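Local coordinates for type VI immunity protein Atu4351 (Agrobacterium fabrum, PDB 6ITW), which is the immunity protein of a type VI secretion effector-immunity pair and probably protects the bacterium by neutralising the cognate Tde1-type toxin, at residues A[156-161]-A[183-188]; A[163-166]-A[170-173]. All blocks are in the same frame, centred on the assembly; numbering follows the deposited sequence.

Interaction 1 (A[156-161]-A[183-188])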
loop_
_atom_site.group_PDB
_atom_site.type_symbol
_atom_site.label_atom_id
_atom_site.label_comp_id
_atom_site.label_asym_id
_atom_site.label_seq_id
_atom_site.Cartn_x
_atom_site.Cartn_y
_atom_site.Cartn_z
ATOM N N ASN A 156 -8.740 -15.276 -3.196
ATOM C CA ASN A 156 -9.084 -16.252 -4.237
ATOM C C ASN A 156 -10.586 -16.325 -4.476
ATOM O O ASN A 156 -11.044 -16.303 -5.627
ATOM C CB ASN A 156 -8.535 -17.625 -3.874
ATOM C CG ASN A 156 -7.029 -17.683 -3.990
ATOM O OD1 ASN A 156 -6.412 -16.814 -4.606
ATOM N ND2 ASN A 156 -6.428 -18.690 -3.381
ATOM N N ARG A 157 -11.378 -16.384 -3.404
ATOM C CA ARG A 157 -12.826 -16.396 -3.585
ATOM C C ARG A 157 -13.314 -15.102 -4.226
ATOM O O ARG A 157 -14.232 -15.120 -5.058
ATOM C CB ARG A 157 -13.524 -16.642 -2.248
ATOM C CG ARG A 157 -13.306 -18.044 -1.676
ATOM C CD ARG A 157 -13.985 -18.195 -0.310
ATOM N NE ARG A 157 -13.171 -17.602 0.743
ATOM C CZ ARG A 157 -13.650 -17.097 1.878
ATOM N NH1 ARG A 157 -14.955 -17.095 2.117
ATOM N NH2 ARG A 157 -12.819 -16.571 2.766
ATOM N N LEU A 158 -12.711 -13.961 -3.866
ATOM C CA LEU A 158 -13.171 -12.707 -4.453
ATOM C C LEU A 158 -12.788 -12.617 -5.928
ATOM O O LEU A 158 -13.586 -12.160 -6.755
ATOM C CB LEU A 158 -12.621 -11.522 -3.664
ATOM C CG LEU A 158 -13.172 -11.341 -2.245
ATOM C CD1 LEU A 158 -12.537 -10.107 -1.651
ATOM C CD2 LEU A 158 -14.732 -11.255 -2.191
ATOM N N LEU A 159 -11.580 -13.060 -6.278
ATOM C CA LEU A 159 -11.202 -13.160 -7.685
ATOM C C LEU A 159 -12.244 -13.947 -8.478
ATOM O O LEU A 159 -12.833 -13.431 -9.437
ATOM C CB LEU A 159 -9.824 -13.809 -7.806
ATOM C CG LEU A 159 -9.323 -13.996 -9.243
ATOM C CD1 LEU A 159 -9.330 -12.676 -10.025
ATOM C CD2 LEU A 159 -7.936 -14.619 -9.221
ATOM N N LYS A 160 -12.538 -15.176 -8.036
ATOM C CA LYS A 160 -13.512 -16.021 -8.728
ATOM C C LYS A 160 -14.905 -15.395 -8.766
ATOM O O LYS A 160 -15.530 -15.328 -9.828
ATOM C CB LYS A 160 -13.570 -17.397 -8.074
ATOM C CG LYS A 160 -14.794 -18.208 -8.494
ATOM C CD LYS A 160 -14.767 -19.598 -7.904
ATOM C CE LYS A 160 -16.112 -20.292 -8.053
ATOM N NZ LYS A 160 -16.092 -21.603 -7.333
ATOM N N ASN A 161 -15.428 -14.942 -7.626
ATOM C CA ASN A 161 -16.832 -14.516 -7.611
ATOM C C ASN A 161 -17.063 -13.076 -8.053
ATOM O O ASN A 161 -18.183 -12.751 -8.475
ATOM C CB ASN A 161 -17.436 -14.711 -6.217
ATOM C CG ASN A 161 -17.363 -16.161 -5.746
ATOM O OD1 ASN A 161 -16.803 -16.450 -4.688
ATOM N ND2 ASN A 161 -17.914 -17.081 -6.541
ATOM N N LEU A 183 -17.036 -8.584 7.804
ATOM C CA LEU A 183 -15.820 -8.896 7.066
ATOM C C LEU A 183 -15.970 -10.321 6.528
ATOM O O LEU A 183 -15.457 -11.292 7.087
ATOM C CB LEU A 183 -14.613 -8.746 7.972
ATOM C CG LEU A 183 -13.306 -8.250 7.376
ATOM C CD1 LEU A 183 -13.489 -6.825 6.887
ATOM C CD2 LEU A 183 -12.204 -8.357 8.426
ATOM N N THR A 184 -16.752 -10.445 5.452
ATOM C CA THR A 184 -16.951 -11.695 4.728
ATOM C C THR A 184 -16.999 -11.392 3.234
ATOM O O THR A 184 -17.291 -10.265 2.820
ATOM C CB THR A 184 -18.250 -12.429 5.140
ATOM O OG1 THR A 184 -19.374 -11.567 4.938
ATOM C CG2 THR A 184 -18.205 -12.858 6.595
ATOM N N VAL A 185 -16.725 -12.422 2.423
ATOM C CA VAL A 185 -16.699 -12.259 0.966
ATOM C C VAL A 185 -18.026 -11.729 0.447
ATOM O O VAL A 185 -18.054 -10.940 -0.501
ATOM C CB VAL A 185 -16.313 -13.581 0.262
ATOM C CG1 VAL A 185 -14.965 -14.076 0.762
ATOM C CG2 VAL A 185 -17.378 -14.640 0.451
ATOM N N GLU A 186 -19.139 -12.107 1.082
ATOM C CA GLU A 186 -20.446 -11.668 0.601
ATOM C C GLU A 186 -20.605 -10.156 0.688
ATOM O O GLU A 186 -21.351 -9.572 -0.104
ATOM C CB GLU A 186 -21.564 -12.355 1.395
ATOM C CG GLU A 186 -21.681 -13.872 1.200
ATOM C CD GLU A 186 -20.628 -14.682 1.982
ATOM O OE1 GLU A 186 -19.889 -14.097 2.818
ATOM O OE2 GLU A 186 -20.542 -15.913 1.745
ATOM N N ASN A 187 -19.929 -9.504 1.640
ATOM C CA ASN A 187 -20.057 -8.061 1.830
ATOM C C ASN A 187 -19.002 -7.269 1.049
ATOM O O ASN A 187 -18.958 -6.038 1.151
ATOM C CB ASN A 187 -19.985 -7.746 3.334
ATOM C CG ASN A 187 -20.270 -6.282 3.664
ATOM O OD1 ASN A 187 -21.156 -5.647 3.080
ATOM N ND2 ASN A 187 -19.500 -5.736 4.613
HETATM N N MSE A 188 -18.154 -7.940 0.278
HETATM C CA MSE A 188 -17.116 -7.262 -0.493
HETATM C C MSE A 188 -17.576 -6.944 -1.941
HETATM O O MSE A 188 -18.299 -7.732 -2.560
HETATM C CB MSE A 188 -15.861 -8.131 -0.517
HETATM C CG MSE A 188 -15.358 -8.568 0.866
HETATM SE SE MSE A 188 -14.849 -7.069 2.023
HETATM C CE MSE A 188 -13.106 -6.627 1.245
HETATM O O HOH W 1 -16.113 -14.747 4.121
#

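Interaction 2 (A[163-166]-A[170-173])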
loop_
_atom_site.group_PDB
_atom_site.type_symbol
_atom_site.label_atom_id
_atom_site.label_comp_id
_atom_site.label_asym_id
_atom_site.label_seq_id
_atom_site.Cartn_x
_atom_site.Cartn_y
_atom_site.Cartn_z
ATOM N N GLY A 163 -14.606 -11.363 -10.127
ATOM C CA GLY A 163 -13.783 -11.094 -11.284
ATOM C C GLY A 163 -12.535 -10.309 -10.926
ATOM O O GLY A 163 -12.350 -9.837 -9.804
ATOM N N LYS A 164 -11.665 -10.162 -11.920
ATOM C CA LYS A 164 -10.379 -9.507 -11.718
ATOM C C LYS A 164 -10.554 -8.003 -11.528
ATOM O O LYS A 164 -11.389 -7.368 -12.181
ATOM C CB LYS A 164 -9.473 -9.782 -12.915
ATOM C CG LYS A 164 -8.054 -9.291 -12.764
ATOM C CD LYS A 164 -7.127 -10.017 -13.722
ATOM C CE LYS A 164 -7.412 -9.675 -15.171
ATOM N NZ LYS A 164 -6.560 -10.542 -16.038
ATOM N N LEU A 165 -9.756 -7.425 -10.634
ATOM C CA LEU A 165 -9.783 -5.974 -10.491
ATOM C C LEU A 165 -9.201 -5.307 -11.738
ATOM O O LEU A 165 -8.194 -5.760 -12.297
ATOM C CB LEU A 165 -9.003 -5.532 -9.245
ATOM C CG LEU A 165 -9.578 -5.868 -7.864
ATOM C CD1 LEU A 165 -8.511 -5.654 -6.805
ATOM C CD2 LEU A 165 -10.849 -5.058 -7.556
ATOM N N GLN A 166 -9.850 -4.232 -12.173
ATOM C CA GLN A 166 -9.268 -3.306 -13.135
ATOM C C GLN A 166 -8.318 -2.335 -12.436
ATOM O O GLN A 166 -8.495 -2.004 -11.253
ATOM C CB GLN A 166 -10.385 -2.529 -13.850
ATOM C CG GLN A 166 -11.190 -3.404 -14.822
ATOM C CD GLN A 166 -12.651 -2.984 -14.949
ATOM O OE1 GLN A 166 -12.964 -1.790 -15.025
ATOM N NE2 GLN A 166 -13.557 -3.974 -14.973
ATOM N N ILE A 170 -10.202 -1.654 -6.077
ATOM C CA ILE A 170 -9.895 -2.578 -4.984
ATOM C C ILE A 170 -11.188 -3.286 -4.580
ATOM O O ILE A 170 -12.287 -2.862 -4.933
ATOM C CB ILE A 170 -9.284 -1.875 -3.744
ATOM C CG1 ILE A 170 -10.226 -0.784 -3.229
ATOM C CG2 ILE A 170 -7.912 -1.276 -4.046
ATOM C CD1 ILE A 170 -9.792 -0.159 -1.869
ATOM N N TYR A 171 -11.047 -4.376 -3.819
ATOM C CA TYR A 171 -12.181 -4.985 -3.124
ATOM C C TYR A 171 -12.388 -4.264 -1.798
ATOM O O TYR A 171 -11.442 -4.090 -1.024
ATOM C CB TYR A 171 -11.962 -6.475 -2.861
ATOM C CG TYR A 171 -11.659 -7.290 -4.101
ATOM C CD1 TYR A 171 -12.531 -7.292 -5.188
ATOM C CD2 TYR A 171 -10.501 -8.068 -4.180
ATOM C CE1 TYR A 171 -12.259 -8.050 -6.321
ATOM C CE2 TYR A 171 -10.218 -8.841 -5.318
ATOM C CZ TYR A 171 -11.107 -8.823 -6.380
ATOM O OH TYR A 171 -10.835 -9.571 -7.502
ATOM N N SER A 172 -13.623 -3.858 -1.540
ATOM C CA SER A 172 -13.972 -3.026 -0.409
ATOM C C SER A 172 -15.293 -3.508 0.177
ATOM O O SER A 172 -16.182 -3.946 -0.566
ATOM C CB SER A 172 -14.103 -1.557 -0.849
ATOM O OG SER A 172 -14.362 -0.684 0.249
ATOM N N PRO A 173 -15.462 -3.424 1.492
ATOM C CA PRO A 173 -16.742 -3.843 2.071
ATOM C C PRO A 173 -17.837 -2.854 1.704
ATOM O O PRO A 173 -17.639 -1.637 1.711
ATOM C CB PRO A 173 -16.471 -3.879 3.584
ATOM C CG PRO A 173 -15.309 -2.958 3.794
ATOM C CD PRO A 173 -14.521 -2.905 2.503
HETATM O O HOH W 2 -8.265 -8.957 -8.517
#

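Interaction 1 (A[156-161]-A[183-188])
Arg-157 lays one face of its guanidinium over the side chain of Val-185, with CG1 of Val-185 3.3 Å from NH1 of Arg-157 and set off toward the rim of the flat group. The two side chains cross at about a right angle. On the next residue, CD2 of Leu-158 fits between two residues of the facing loop, 3.7 Å from CB of Val-185 and equally far from CB of Met-188 (selenomethionine). A bend at chi3 (-80°) swings the Arg-157 guanidinium over the valine. NH1 of Arg-157 also donates to a water at 3.3 Å, which accepts a second bond from the backbone N of Val-185, 2.9 Å away, so a solvent bridge runs alongside the apolar contact. The guanidinium is held further by NH2, which bonds to the carbonyl of Leu-153 and forms a salt bridge with Asp-148. On the loop side, Asn-187 N bonds to Thr-184 O and Met-188 N to Val-185 O, which rolls the backbone into a short 3-10 turn with Val-185 facing the helix. This is plain helix-to-loop packing in the Tdi1 C-terminal region, joining helix 155-162 to the 3-10 turn that leads into strand 188-192.

Interaction 2 (A[163-166]-A[170-173])
Leu-165 spreads its isobutyl group over one face of the Tyr-171 ring. Its CD2 methyl lies 3.8 Å from the Tyr-171 ring centroid and 24° off the ring normal, a CH-pi contact displaced toward the CE1 side of the rim, where Leu-165 CD2 comes to 3.5 Å from Tyr-171 CE1. Leu-165 CG sits near the phenol end, 3.6 Å from Tyr-171 CZ, while CD1 reaches toward the CE2 side, so the fork of the leucine spans the ring, one methyl toward each side. With CG anti to its own carbonyl carbon (chi1 -69°), Leu-165 brings both methyls to the strand, and CD2 also packs on the backbone, 3.5 Å from C of Ile-170.

The hydroxyl of the same tyrosine is gripped from a different quarter. Tyr-171 OH donates to the carbonyl O of Gly-163 at 2.8 Å; the acceptor lies at the ring's edge, close to its plane, and the hydroxyl is tilted 24° from the plane of the carbonyl. A water gives a second bond to Tyr-171 OH, 2.8 Å away, and accepts one from the backbone N of Leu-165. The buried phenol oxygen therefore has two partners, and both tie it to the chain just past the helix. Gly-163, with positive phi, is where the backbone leaves the helix, and its carbonyl is the one that Tyr-171 OH reaches.

Around this pair, Phe-155, Leu-158 and Leu-162 of helix 155-162 also touch the tyrosine, and Ala-91 meets both Tyr-171 and Leu-165. Backbone bonds from Ile-170 to Val-191 and from Ser-172 to Arg-189 join strand 169-173 to its antiparallel partner 188-192, so Tyr-171 fills the angle between the helix, the loop that follows it and this two-stranded sheet.

Interactions 1 and 2 have centres about 9 Å apart. Interaction 1 uses helix 155-162 itself, interaction 2 the loop that leaves it; their other sides are the run into strand 188-192 and its antiparallel neighbour 169-173. Interaction 2 closes the short turn from the helix into strand 169-173; interaction 1 ties the same helix to the later loop that enters strand 188-192. They meet directly: Leu-159 CA lies 3.6 Å from Tyr-171 OH, and Met-188 SE lies 3.7 Å from Pro-173 N. Leu-158, which packs against Val-185 in interaction 1, touches Tyr-171 as well, so the two contacts are continuous through this leucine. All four segments lie in the C-terminal Tdi1 region.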